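Local coordinates for SusD superfamily protein (PDB 3HDX) that probably binds polysaccharide at the outer membrane of Bacteroides thetaiotaomicron, as SusD-family proteins do in glycan uptake, at residues Glu162-Ile167 with Ser201-Ile206; Glu215-Ser220 with Leu368-Ala373; Glu382-Leu387 with Glu410-Glu415. All blocks are in the same frame, centred on the assembly; numbering follows the deposited sequence.

Interaction 1 of 3, residues Glu162-Ile167 with Ser201-Ile206; sequences ELLTAI and SVLAHI
Leu163 and Leu203 sit at the middle of a buried, wholly apolar contact between two antiparallel helices, 152-169 and 196-209, in the TPR-related helical scaffold of the SusD fold. The segment axes pass 10.3 Å apart with a signed crossing angle of -158°, and the backbones come nearest at these two leucines, whose CA atoms are 7.0 Å apart.

The packing is reciprocal knobs-into-holes. Leu163 is the knob that enters the hole formed by Ala199, Val202, Leu203 and Ile206, four residues that span two turns of helix 196-209. Leu203 answers by entering the hole made of Lys160, Leu163, Leu164 and Ile167. Within this interlock the CB of Leu163 rests on the CG of Leu203 at 3.9 Å, close to the roots of both side chains, and CD2 of Leu203 lies against the same CB at 4.0 Å.

Farther out, CD1 does most of the work for Leu163. Its chi1 of -75° and chi2 of 156° together bring CD1 to two partners: it crosses Val202 nearly at a right angle, 3.5 Å from CG1, and meets Ile206 tip to tip. Phe120 and Phe123 of helix 104-129 touch Val202 and Ile206, and Leu163 touches Ala119 of the same helix; Tyr219 of helix 213-226 packs on Leu164 and Leu203.

Leu203 CD1 serves the neighbouring pair. Leu164 lies across it, CD2 to CD1 3.6 Å, while Ile167 and Leu203 meet tip to tip, CD1 to CD1 at 3.5 Å.

Interaction 2 of 3, residues Glu215-Ser220 with Leu368-Ala373; sequences EAETYS and LLRAEA
Glu217 and Arg370 form a salt bridge across two closely packed antiparallel helices, 213-226 and 363-376, of the SusD-type helical scaffold. Arg370 NE donates to Glu217 OE2 over 2.9 Å with an N-H...O angle of 158°; NH2 adds a weak bond to the same oxygen. The approach is edge-on for the guanidinium, but on the carboxylate it uses the anti side of OE2 and lies 34° out of plane, the two flat groups being turned 49° apart. A bend at chi2 of Glu217 brings its carboxylate against the extended arm of Arg370. Water 1 closes the arrangement, donating to OE2 at 2.6 Å and accepting from NH2.

Beneath the charges small residues let the backbones approach, with the CA atoms of Glu217 and Arg370 5.3 Å apart. Ala373 CB lies 3.8 Å from Glu217 CB, and Ser220 CB packs on Arg370 CB. In one of its two conformers, and so only conditionally, Ser220 OG donates to Ala216 O and lies 3.5 Å from Leu369 CD2.

Farther out, Tyr386 of helix 380-391 touches Arg370, whereas Glu372, next to Ala373, has its OE2 held by Arg436 NE and Tyr213 OH.

Interaction 3 of 3, residues Glu382-Leu387 with Glu410-Glu415; sequences EAVSYL and ESLIAE
Leu412 makes the first and main contribution from helix 409-423, reaching across to three residues of helix 380-391. Its CG stands anti to the backbone N (chi1 177°). CD2 takes Ala383 and most of Val384: it lies 3.6 Å from Val384 CG2, which it meets at a slant, and sits more loosely over Ala383 CB at 4.1 Å. CD1 also grazes Val384 CG2 but mainly faces Leu387, the two leucines sliding past one another in opposite senses with CD1 3.9 Å from Leu387 CD2.

Next in sequence, Ile413 turns to Cys375 of helix 363-376 and to helix 430-441, tying the segment to other parts of the bundle. Glu415 then returns to the contact with its aliphatic part: its CG approaches Leu387 CD2 at 4.3 Å. Its carboxylate is engaged elsewhere, in a salt bridge from OE2 to Arg422.

The segment axes come no nearer than 11.2 Å, and Phe401 and Phe405 of the short helix 401-405 pack against Val384, Leu412 and Glu415. With their directions only 21° apart, the two helices run in the same sense, helix 401-405 intervening between them in the chain, within the SusD-family helical region, which belongs to the TPR clan.

The three contacts form a row through the helical scaffold. Interactions 1 and 2 have centres 14 Å apart and are linked through helices 196-209 and 213-226, which follow each other in the chain: Leu203 CB touches Tyr219 CD2 at 3.7 Å, and His205 CE1 meets Leu369 CD2. Interactions 2 and 3 are 12 Å apart between centres and joined by the consecutive helices 363-376 and 380-391, with Ala371 O 3.4 Å from Ala383 CB. Interactions 1 and 3 do not touch; their nearest atoms are about 13 Å apart. A 1,2-ethanediol, probably from the crystallisation liquor, lies about 4 Å from the Glu415 side chain, and the Leu164 side chain is about 6 Å from bound 1,2-ethanediol; neither identifies a glycan site.

Interaction 1 of 3, residues Glu162-Ile167 with Ser201-Ile206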
ATOM      1  N   GLU A 162     -15.008   8.109  -8.188  1.00 10.41           N
ATOM      2  CA  GLU A 162     -14.046   8.069  -9.279  1.00 10.54           C
ATOM      3  C   GLU A 162     -13.608   6.656  -9.608  1.00 10.13           C
ATOM      4  O   GLU A 162     -13.489   6.311 -10.787  1.00 12.29           O
ATOM      5  CB  GLU A 162     -12.803   8.910  -8.951  1.00 10.84           C
ATOM      6  CG  GLU A 162     -13.084  10.403  -8.878  1.00 12.88           C
ATOM      7  CD  GLU A 162     -13.223  11.008 -10.235  1.00 13.20           C
ATOM      8  OE1 GLU A 162     -12.316  10.840 -11.101  1.00 14.81           O
ATOM      9  OE2 GLU A 162     -14.283  11.671 -10.441  1.00 17.69           O
ATOM     10  N   LEU A 163     -13.379   5.842  -8.574  1.00  9.12           N
ATOM     11  CA  LEU A 163     -12.951   4.449  -8.772  1.00 10.77           C
ATOM     12  C   LEU A 163     -14.062   3.634  -9.428  1.00 10.81           C
ATOM     13  O   LEU A 163     -13.816   2.834 -10.354  1.00 12.17           O
ATOM     14  CB  LEU A 163     -12.508   3.806  -7.453  1.00 11.28           C
ATOM     15  CG  LEU A 163     -11.137   4.290  -6.990  1.00 11.11           C
ATOM     16  CD1 LEU A 163     -10.973   4.135  -5.453  1.00 12.88           C
ATOM     17  CD2 LEU A 163      -9.952   3.631  -7.756  1.00 11.43           C
ATOM     18  N   LEU A 164     -15.294   3.817  -8.962  1.00 10.53           N
ATOM     19  CA  LEU A 164     -16.448   3.091  -9.581  1.00 10.73           C
ATOM     20  C   LEU A 164     -16.607   3.466 -11.061  1.00 11.67           C
ATOM     21  O   LEU A 164     -16.877   2.607 -11.908  1.00 12.39           O
ATOM     22  CB  LEU A 164     -17.737   3.297  -8.766  1.00 11.51           C
ATOM     23  CG  LEU A 164     -17.738   2.489  -7.478  1.00 11.74           C
ATOM     24  CD1 LEU A 164     -18.802   3.029  -6.564  1.00 13.24           C
ATOM     25  CD2 LEU A 164     -17.970   0.978  -7.746  1.00 13.15           C
ATOM     26  N   THR A 165     -16.397   4.755 -11.385  1.00 10.54           N
ATOM     27  CA  THR A 165     -16.419   5.209 -12.797  1.00 12.01           C
ATOM     28  C   THR A 165     -15.268   4.569 -13.585  1.00 12.12           C
ATOM     29  O   THR A 165     -15.487   3.986 -14.672  1.00 14.03           O
ATOM     30  CB  THR A 165     -16.384   6.734 -12.884  1.00 12.24           C
ATOM     31  OG1 THR A 165     -17.589   7.239 -12.319  1.00 14.55           O
ATOM     32  CG2 THR A 165     -16.248   7.242 -14.305  1.00 14.60           C
ATOM     33  N   ALA A 166     -14.069   4.570 -12.990  1.00 12.29           N
ATOM     34  CA  ALA A 166     -12.872   3.971 -13.670  1.00 11.58           C
ATOM     35  C   ALA A 166     -13.089   2.475 -13.966  1.00 12.26           C
ATOM     36  O   ALA A 166     -12.719   2.000 -15.038  1.00 11.76           O
ATOM     37  CB  ALA A 166     -11.601   4.144 -12.851  1.00 11.98           C
ATOM     38  N   ILE A 167     -13.716   1.770 -13.028  1.00 12.37           N
ATOM     39  CA  ILE A 167     -13.972   0.313 -13.124  1.00 11.84           C
ATOM     40  C   ILE A 167     -14.779  -0.030 -14.393  1.00 13.30           C
ATOM     41  O   ILE A 167     -14.604  -1.084 -14.955  1.00 14.61           O
ATOM     42  CB  ILE A 167     -14.656  -0.202 -11.813  1.00 13.25           C
ATOM     43  CG1 ILE A 167     -13.553  -0.365 -10.741  1.00 13.42           C
ATOM     44  CG2 ILE A 167     -15.467  -1.521 -12.046  1.00 14.11           C
ATOM     45  CD1 ILE A 167     -14.073  -0.487  -9.291  1.00 13.48           C
ATOM     46  N   SER A 201      -9.663  -3.031  -5.128  1.00 10.17           N
ATOM     47  CA  SER A 201      -8.859  -3.152  -3.906  0.50 10.75           C
ATOM     48  C   SER A 201      -8.794  -1.824  -3.168  1.00 11.04           C
ATOM     49  O   SER A 201      -8.853  -1.810  -1.930  1.00 12.01           O
ATOM     50  CB  SER A 201      -7.444  -3.720  -4.172  0.50 10.98           C
ATOM     51  OG  SER A 201      -6.540  -2.764  -4.691  0.50  9.77           O
ATOM     52  N   VAL A 202      -8.701  -0.723  -3.920  1.00 11.09           N
ATOM     53  CA  VAL A 202      -8.698   0.605  -3.312  1.00 10.44           C
ATOM     54  C   VAL A 202     -10.072   0.833  -2.682  1.00 11.31           C
ATOM     55  O   VAL A 202     -10.152   1.366  -1.573  1.00 11.33           O
ATOM     56  CB  VAL A 202      -8.244   1.724  -4.301  1.00 10.50           C
ATOM     57  CG1 VAL A 202      -8.201   3.078  -3.575  1.00 11.42           C
ATOM     58  CG2 VAL A 202      -6.890   1.388  -4.910  1.00 12.45           C
ATOM     59  N   LEU A 203     -11.154   0.528  -3.419  1.00 10.43           N
ATOM     60  CA  LEU A 203     -12.525   0.646  -2.856  1.00 10.67           C
ATOM     61  C   LEU A 203     -12.667  -0.131  -1.560  1.00  9.66           C
ATOM     62  O   LEU A 203     -13.165   0.397  -0.571  1.00 11.52           O
ATOM     63  CB  LEU A 203     -13.610   0.193  -3.853  1.00 11.97           C
ATOM     64  CG  LEU A 203     -13.934   1.170  -4.983  1.00 12.55           C
ATOM     65  CD1 LEU A 203     -14.853   0.454  -5.959  1.00 13.62           C
ATOM     66  CD2 LEU A 203     -14.643   2.391  -4.420  1.00 12.09           C
ATOM     67  N   ALA A 204     -12.220  -1.386  -1.570  1.00 10.25           N
ATOM     68  CA  ALA A 204     -12.328  -2.217  -0.370  1.00 10.24           C
ATOM     69  C   ALA A 204     -11.648  -1.557   0.837  1.00  9.85           C
ATOM     70  O   ALA A 204     -12.198  -1.520   1.926  1.00 10.73           O
ATOM     71  CB  ALA A 204     -11.738  -3.638  -0.613  1.00 10.85           C
ATOM     72  N   HIS A 205     -10.437  -1.071   0.606  1.00  9.44           N
ATOM     73  CA  HIS A 205      -9.678  -0.409   1.663  1.00  9.31           C
ATOM     74  C   HIS A 205     -10.236   0.946   2.091  1.00 10.50           C
ATOM     75  O   HIS A 205     -10.132   1.297   3.272  1.00 11.78           O
ATOM     76  CB  HIS A 205      -8.184  -0.398   1.349  1.00 10.58           C
ATOM     77  CG  HIS A 205      -7.509  -1.676   1.717  1.00 11.00           C
ATOM     78  ND1 HIS A 205      -7.378  -2.061   3.037  1.00 11.56           N
ATOM     79  CD2 HIS A 205      -6.903  -2.635   0.970  1.00 12.82           C
ATOM     80  CE1 HIS A 205      -6.737  -3.218   3.080  1.00 12.87           C
ATOM     81  NE2 HIS A 205      -6.452  -3.598   1.842  1.00 12.36           N
ATOM     82  N   ILE A 206     -10.731   1.760   1.150  1.00 10.36           N
ATOM     83  CA  ILE A 206     -11.373   3.019   1.528  1.00 10.59           C
ATOM     84  C   ILE A 206     -12.542   2.681   2.457  1.00 10.68           C
ATOM     85  O   ILE A 206     -12.690   3.268   3.537  1.00 11.34           O
ATOM     86  CB  ILE A 206     -11.940   3.793   0.320  1.00 10.65           C
ATOM     87  CG1 ILE A 206     -10.801   4.353  -0.546  1.00 12.14           C
ATOM     88  CG2 ILE A 206     -12.868   4.932   0.798  1.00 11.02           C
ATOM     89  CD1 ILE A 206     -11.216   4.808  -1.989  1.00 11.56           C
TER

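Interaction 2 of 3, residues Glu215-Ser220 with Leu368-Ala373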
ATOM      1  N   GLU A 215     -19.670  -2.836   2.584  1.00 12.97           N
ATOM      2  CA  GLU A 215     -19.090  -2.591   1.263  1.00 13.47           C
ATOM      3  C   GLU A 215     -17.682  -3.190   1.152  1.00 11.67           C
ATOM      4  O   GLU A 215     -17.326  -3.804   0.109  1.00 13.26           O
ATOM      5  CB  GLU A 215     -19.114  -1.114   0.884  1.00 15.60           C
ATOM      6  CG  GLU A 215     -20.524  -0.598   0.683  1.00 17.86           C
ATOM      7  CD  GLU A 215     -20.590   0.892   0.230  1.00 22.65           C
ATOM      8  OE1 GLU A 215     -19.592   1.524  -0.101  1.00 25.53           O
ATOM      9  OE2 GLU A 215     -21.660   1.481   0.249  1.00 29.39           O
ATOM     10  N   ALA A 216     -16.888  -3.103   2.233  1.00 12.56           N
ATOM     11  CA  ALA A 216     -15.555  -3.695   2.200  1.00 12.13           C
ATOM     12  C   ALA A 216     -15.633  -5.211   1.937  1.00 12.41           C
ATOM     13  O   ALA A 216     -14.825  -5.766   1.197  1.00 12.20           O
ATOM     14  CB  ALA A 216     -14.777  -3.430   3.495  1.00 12.78           C
ATOM     15  N   GLU A 217     -16.601  -5.868   2.557  1.00 11.83           N
ATOM     16  CA  GLU A 217     -16.769  -7.317   2.398  1.00 11.68           C
ATOM     17  C   GLU A 217     -17.143  -7.642   0.942  1.00 12.49           C
ATOM     18  O   GLU A 217     -16.551  -8.551   0.335  1.00 12.68           O
ATOM     19  CB  GLU A 217     -17.817  -7.832   3.404  1.00 14.37           C
ATOM     20  CG  GLU A 217     -17.801  -9.335   3.656  1.00 16.10           C
ATOM     21  CD  GLU A 217     -18.361 -10.172   2.548  1.00 17.77           C
ATOM     22  OE1 GLU A 217     -19.288  -9.685   1.841  1.00 17.14           O
ATOM     23  OE2 GLU A 217     -17.854 -11.344   2.403  1.00 19.08           O
ATOM     24  N   THR A 218     -18.092  -6.879   0.382  1.00 11.80           N
ATOM     25  CA  THR A 218     -18.537  -7.127  -1.001  1.00 11.95           C
ATOM     26  C   THR A 218     -17.407  -6.938  -2.013  1.00 10.95           C
ATOM     27  O   THR A 218     -17.206  -7.752  -2.924  1.00 11.63           O
ATOM     28  CB  THR A 218     -19.697  -6.173  -1.348  1.00 14.46           C
ATOM     29  OG1 THR A 218     -20.794  -6.463  -0.471  1.00 18.10           O
ATOM     30  CG2 THR A 218     -20.111  -6.380  -2.804  1.00 16.31           C
ATOM     31  N   TYR A 219     -16.658  -5.870  -1.853  1.00 12.74           N
ATOM     32  CA  TYR A 219     -15.552  -5.615  -2.757  1.00 11.74           C
ATOM     33  C   TYR A 219     -14.413  -6.612  -2.600  1.00 12.05           C
ATOM     34  O   TYR A 219     -13.840  -7.057  -3.595  1.00 12.63           O
ATOM     35  CB  TYR A 219     -15.022  -4.174  -2.617  1.00 11.36           C
ATOM     36  CG  TYR A 219     -16.015  -3.099  -3.016  1.00 12.64           C
ATOM     37  CD1 TYR A 219     -16.751  -3.197  -4.203  1.00 13.24           C
ATOM     38  CD2 TYR A 219     -16.180  -1.954  -2.240  1.00 13.32           C
ATOM     39  CE1 TYR A 219     -17.650  -2.190  -4.566  1.00 14.36           C
ATOM     40  CE2 TYR A 219     -17.046  -0.951  -2.612  1.00 13.54           C
ATOM     41  CZ  TYR A 219     -17.790  -1.081  -3.767  1.00 13.65           C
ATOM     42  OH  TYR A 219     -18.651  -0.065  -4.167  1.00 16.92           O
ATOM     43  N   SER A 220     -14.069  -6.974  -1.362  1.00 12.19           N
ATOM     44  CA  SER A 220     -13.021  -7.979  -1.127  0.50 10.90           C
ATOM     45  C   SER A 220     -13.453  -9.315  -1.748  1.00 12.05           C
ATOM     46  O   SER A 220     -12.654 -10.022  -2.386  1.00 12.22           O
ATOM     47  CB  SER A 220     -12.759  -8.143   0.378  0.50 10.36           C
ATOM     48  OG  SER A 220     -12.274  -6.951   0.971  0.50  8.24           O
ATOM     49  N   LEU A 368      -7.565 -11.443   4.249  1.00 10.46           N
ATOM     50  CA  LEU A 368      -7.600 -11.080   5.688  1.00 11.69           C
ATOM     51  C   LEU A 368      -8.542  -9.900   5.898  1.00 11.13           C
ATOM     52  O   LEU A 368      -9.224  -9.835   6.915  1.00 11.05           O
ATOM     53  CB  LEU A 368      -6.188 -10.815   6.276  1.00 10.87           C
ATOM     54  CG  LEU A 368      -5.290 -12.049   6.339  1.00 11.67           C
ATOM     55  CD1 LEU A 368      -3.796 -11.666   6.590  1.00 12.70           C
ATOM     56  CD2 LEU A 368      -5.815 -13.080   7.388  1.00 13.39           C
ATOM     57  N   LEU A 369      -8.626  -8.987   4.924  1.00 11.45           N
ATOM     58  CA  LEU A 369      -9.560  -7.837   5.003  1.00 10.81           C
ATOM     59  C   LEU A 369     -10.979  -8.359   5.043  1.00 11.50           C
ATOM     60  O   LEU A 369     -11.826  -7.835   5.775  1.00 11.62           O
ATOM     61  CB  LEU A 369      -9.313  -6.861   3.827  1.00 10.69           C
ATOM     62  CG  LEU A 369     -10.102  -5.553   3.967  1.00 10.26           C
ATOM     63  CD1 LEU A 369      -9.591  -4.698   5.169  1.00 13.40           C
ATOM     64  CD2 LEU A 369     -10.047  -4.771   2.618  1.00 11.10           C
ATOM     65  N   ARG A 370     -11.261  -9.335   4.190  1.00 12.10           N
ATOM     66  CA  ARG A 370     -12.577  -9.963   4.182  1.00 11.89           C
ATOM     67  C   ARG A 370     -12.918 -10.563   5.561  1.00 11.32           C
ATOM     68  O   ARG A 370     -14.050 -10.424   6.013  1.00 11.75           O
ATOM     69  CB  ARG A 370     -12.694 -11.012   3.070  1.00 12.56           C
ATOM     70  CG  ARG A 370     -14.114 -11.447   2.869  1.00 14.25           C
ATOM     71  CD  ARG A 370     -14.197 -12.457   1.794  1.00 15.09           C
ATOM     72  NE  ARG A 370     -15.566 -12.785   1.463  1.00 14.55           N
ATOM     73  CZ  ARG A 370     -15.876 -13.602   0.462  1.00 15.24           C
ATOM     74  NH1 ARG A 370     -14.920 -14.130  -0.333  1.00 15.73           N
ATOM     75  NH2 ARG A 370     -17.161 -13.828   0.216  1.00 15.62           N
ATOM     76  N   ALA A 371     -11.959 -11.262   6.168  1.00 11.17           N
ATOM     77  CA  ALA A 371     -12.137 -11.801   7.536  1.00 11.42           C
ATOM     78  C   ALA A 371     -12.461 -10.692   8.547  1.00 12.10           C
ATOM     79  O   ALA A 371     -13.407 -10.799   9.323  1.00 11.55           O
ATOM     80  CB  ALA A 371     -10.931 -12.641   7.953  1.00 12.22           C
ATOM     81  N   GLU A 372     -11.688  -9.617   8.516  1.00 11.17           N
ATOM     82  CA  GLU A 372     -11.924  -8.457   9.360  1.00 11.43           C
ATOM     83  C   GLU A 372     -13.355  -7.927   9.163  1.00 12.38           C
ATOM     84  O   GLU A 372     -14.069  -7.699  10.151  1.00 12.62           O
ATOM     85  CB  GLU A 372     -10.878  -7.391   9.016  1.00 10.85           C
ATOM     86  CG  GLU A 372     -11.043  -5.983   9.579  1.00 11.99           C
ATOM     87  CD  GLU A 372      -9.993  -5.012   9.040  1.00 11.93           C
ATOM     88  OE1 GLU A 372      -8.904  -5.455   8.562  1.00 11.98           O
ATOM     89  OE2 GLU A 372     -10.262  -3.799   9.122  1.00 12.53           O
ATOM     90  N   ALA A 373     -13.758  -7.754   7.897  1.00 11.29           N
ATOM     91  CA  ALA A 373     -15.080  -7.227   7.558  1.00 11.66           C
ATOM     92  C   ALA A 373     -16.211  -8.135   8.063  1.00 12.26           C
ATOM     93  O   ALA A 373     -17.173  -7.672   8.648  1.00 12.46           O
ATOM     94  CB  ALA A 373     -15.204  -6.974   6.040  1.00 12.56           C
TER
HETATM   95  O   HOH W   1     -19.503 -13.406   2.217  1.00 27.32           O

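Interaction 3 of 3, residues Glu382-Leu387 with Glu410-Glu415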
ATOM      1  N   GLU A 382     -17.992 -17.204   9.557  1.00 19.77           N
ATOM      2  CA  GLU A 382     -17.555 -17.119   8.170  1.00 19.48           C
ATOM      3  C   GLU A 382     -16.128 -16.545   8.027  1.00 17.59           C
ATOM      4  O   GLU A 382     -15.389 -16.935   7.125  1.00 19.15           O
ATOM      5  CB  GLU A 382     -18.553 -16.275   7.376  1.00 19.89           C
ATOM      6  CG  GLU A 382     -19.971 -16.874   7.313  1.00 23.39           C
ATOM      7  CD  GLU A 382     -20.964 -15.885   6.762  1.00 24.62           C
ATOM      8  OE1 GLU A 382     -20.724 -15.515   5.603  1.00 27.53           O
ATOM      9  OE2 GLU A 382     -21.897 -15.442   7.480  1.00 26.48           O
ATOM     10  N   ALA A 383     -15.727 -15.644   8.930  1.00 15.48           N
ATOM     11  CA  ALA A 383     -14.397 -15.055   8.882  1.00 13.20           C
ATOM     12  C   ALA A 383     -13.291 -16.092   9.040  1.00 14.19           C
ATOM     13  O   ALA A 383     -12.211 -15.981   8.426  1.00 14.50           O
ATOM     14  CB  ALA A 383     -14.262 -13.986   9.976  1.00 13.46           C
ATOM     15  N   VAL A 384     -13.566 -17.113   9.860  1.00 14.30           N
ATOM     16  CA  VAL A 384     -12.561 -18.130  10.188  1.00 15.07           C
ATOM     17  C   VAL A 384     -12.052 -18.844   8.961  1.00 15.12           C
ATOM     18  O   VAL A 384     -10.841 -19.079   8.860  1.00 14.76           O
ATOM     19  CB  VAL A 384     -13.091 -19.137  11.274  1.00 16.64           C
ATOM     20  CG1 VAL A 384     -12.154 -20.331  11.437  1.00 16.98           C
ATOM     21  CG2 VAL A 384     -13.307 -18.422  12.621  1.00 17.47           C
ATOM     22  N   SER A 385     -12.940 -19.168   8.005  1.00 15.72           N
ATOM     23  CA  SER A 385     -12.466 -19.872   6.801  0.50 16.13           C
ATOM     24  C   SER A 385     -11.425 -19.044   6.033  1.00 14.85           C
ATOM     25  O   SER A 385     -10.446 -19.585   5.579  1.00 15.05           O
ATOM     26  CB  SER A 385     -13.601 -20.279   5.866  0.50 17.89           C
ATOM     27  OG  SER A 385     -14.209 -19.156   5.297  0.50 19.15           O
ATOM     28  N   TYR A 386     -11.606 -17.729   5.974  1.00 14.07           N
ATOM     29  CA  TYR A 386     -10.664 -16.836   5.265  1.00 12.69           C
ATOM     30  C   TYR A 386      -9.327 -16.718   6.021  1.00 11.66           C
ATOM     31  O   TYR A 386      -8.272 -16.746   5.416  1.00 14.09           O
ATOM     32  CB  TYR A 386     -11.320 -15.484   4.974  1.00 12.68           C
ATOM     33  CG  TYR A 386     -12.517 -15.710   4.075  1.00 13.41           C
ATOM     34  CD1 TYR A 386     -12.340 -16.101   2.762  1.00 15.09           C
ATOM     35  CD2 TYR A 386     -13.816 -15.560   4.558  1.00 14.86           C
ATOM     36  CE1 TYR A 386     -13.457 -16.372   1.913  1.00 16.55           C
ATOM     37  CE2 TYR A 386     -14.907 -15.804   3.760  1.00 15.95           C
ATOM     38  CZ  TYR A 386     -14.728 -16.212   2.437  1.00 15.59           C
ATOM     39  OH  TYR A 386     -15.869 -16.474   1.694  1.00 21.21           O
ATOM     40  N   LEU A 387      -9.397 -16.575   7.332  1.00 12.26           N
ATOM     41  CA  LEU A 387      -8.202 -16.592   8.181  1.00 12.60           C
ATOM     42  C   LEU A 387      -7.415 -17.884   7.947  1.00 12.72           C
ATOM     43  O   LEU A 387      -6.191 -17.851   7.762  1.00 12.46           O
ATOM     44  CB  LEU A 387      -8.589 -16.490   9.661  1.00 12.31           C
ATOM     45  CG  LEU A 387      -7.418 -16.521  10.658  1.00 12.48           C
ATOM     46  CD1 LEU A 387      -6.343 -15.443  10.355  1.00 12.66           C
ATOM     47  CD2 LEU A 387      -7.898 -16.430  12.108  1.00 12.29           C
ATOM     48  N   GLU A 410     -14.274 -10.443  19.417  1.00 16.59           N
ATOM     49  CA  GLU A 410     -13.130  -9.555  19.605  0.50 15.89           C
ATOM     50  C   GLU A 410     -11.809 -10.366  19.642  1.00 15.91           C
ATOM     51  O   GLU A 410     -10.792  -9.925  19.092  1.00 14.38           O
ATOM     52  CB  GLU A 410     -13.340  -8.658  20.818  0.50 17.96           C
ATOM     53  CG  GLU A 410     -14.467  -7.639  20.636  0.50 19.96           C
ATOM     54  CD  GLU A 410     -15.897  -8.215  20.718  0.50 21.20           C
ATOM     55  OE1 GLU A 410     -16.155  -9.213  21.449  0.50 22.57           O
ATOM     56  OE2 GLU A 410     -16.773  -7.691  20.008  0.50 23.82           O
ATOM     57  N   SER A 411     -11.847 -11.569  20.220  1.00 14.79           N
ATOM     58  CA  SER A 411     -10.662 -12.443  20.249  0.50 15.01           C
ATOM     59  C   SER A 411     -10.267 -12.801  18.813  1.00 14.76           C
ATOM     60  O   SER A 411      -9.069 -12.811  18.472  1.00 14.64           O
ATOM     61  CB  SER A 411     -10.897 -13.742  21.043  0.50 14.47           C
ATOM     62  OG  SER A 411     -11.122 -13.494  22.422  0.50 13.95           O
ATOM     63  N   LEU A 412     -11.266 -13.115  17.972  1.00 13.20           N
ATOM     64  CA  LEU A 412     -11.006 -13.437  16.564  1.00 13.25           C
ATOM     65  C   LEU A 412     -10.502 -12.209  15.798  1.00 12.58           C
ATOM     66  O   LEU A 412      -9.555 -12.314  15.018  1.00 12.63           O
ATOM     67  CB  LEU A 412     -12.252 -14.068  15.915  1.00 13.31           C
ATOM     68  CG  LEU A 412     -12.128 -14.399  14.409  1.00 13.56           C
ATOM     69  CD1 LEU A 412     -10.934 -15.346  14.215  1.00 13.73           C
ATOM     70  CD2 LEU A 412     -13.408 -15.046  13.851  1.00 14.58           C
ATOM     71  N   ILE A 413     -11.117 -11.050  16.024  1.00 12.14           N
ATOM     72  CA  ILE A 413     -10.617  -9.797  15.389  1.00 12.17           C
ATOM     73  C   ILE A 413      -9.152  -9.564  15.749  1.00 13.19           C
ATOM     74  O   ILE A 413      -8.333  -9.351  14.854  1.00 11.69           O
ATOM     75  CB  ILE A 413     -11.474  -8.558  15.762  1.00 13.37           C
ATOM     76  CG1 ILE A 413     -12.846  -8.643  15.116  1.00 13.00           C
ATOM     77  CG2 ILE A 413     -10.740  -7.220  15.378  1.00 13.29           C
ATOM     78  CD1 ILE A 413     -13.871  -7.679  15.763  1.00 11.86           C
ATOM     79  N   ALA A 414      -8.808  -9.720  17.018  1.00 13.77           N
ATOM     80  CA  ALA A 414      -7.420  -9.477  17.452  1.00 12.54           C
ATOM     81  C   ALA A 414      -6.477 -10.452  16.694  1.00 11.40           C
ATOM     82  O   ALA A 414      -5.416 -10.050  16.211  1.00 13.01           O
ATOM     83  CB  ALA A 414      -7.272  -9.577  18.981  1.00 14.90           C
ATOM     84  N   GLU A 415      -6.887 -11.710  16.572  1.00 12.72           N
ATOM     85  CA  GLU A 415      -6.059 -12.705  15.880  1.00 11.55           C
ATOM     86  C   GLU A 415      -5.895 -12.444  14.369  1.00 11.51           C
ATOM     87  O   GLU A 415      -4.806 -12.627  13.826  1.00 11.72           O
ATOM     88  CB  GLU A 415      -6.510 -14.140  16.160  1.00 13.47           C
ATOM     89  CG  GLU A 415      -5.625 -15.209  15.544  1.00 13.17           C
ATOM     90  CD  GLU A 415      -4.176 -15.159  15.984  1.00 14.02           C
ATOM     91  OE1 GLU A 415      -3.851 -14.604  17.074  1.00 14.52           O
ATOM     92  OE2 GLU A 415      -3.356 -15.687  15.211  1.00 14.61           O
TER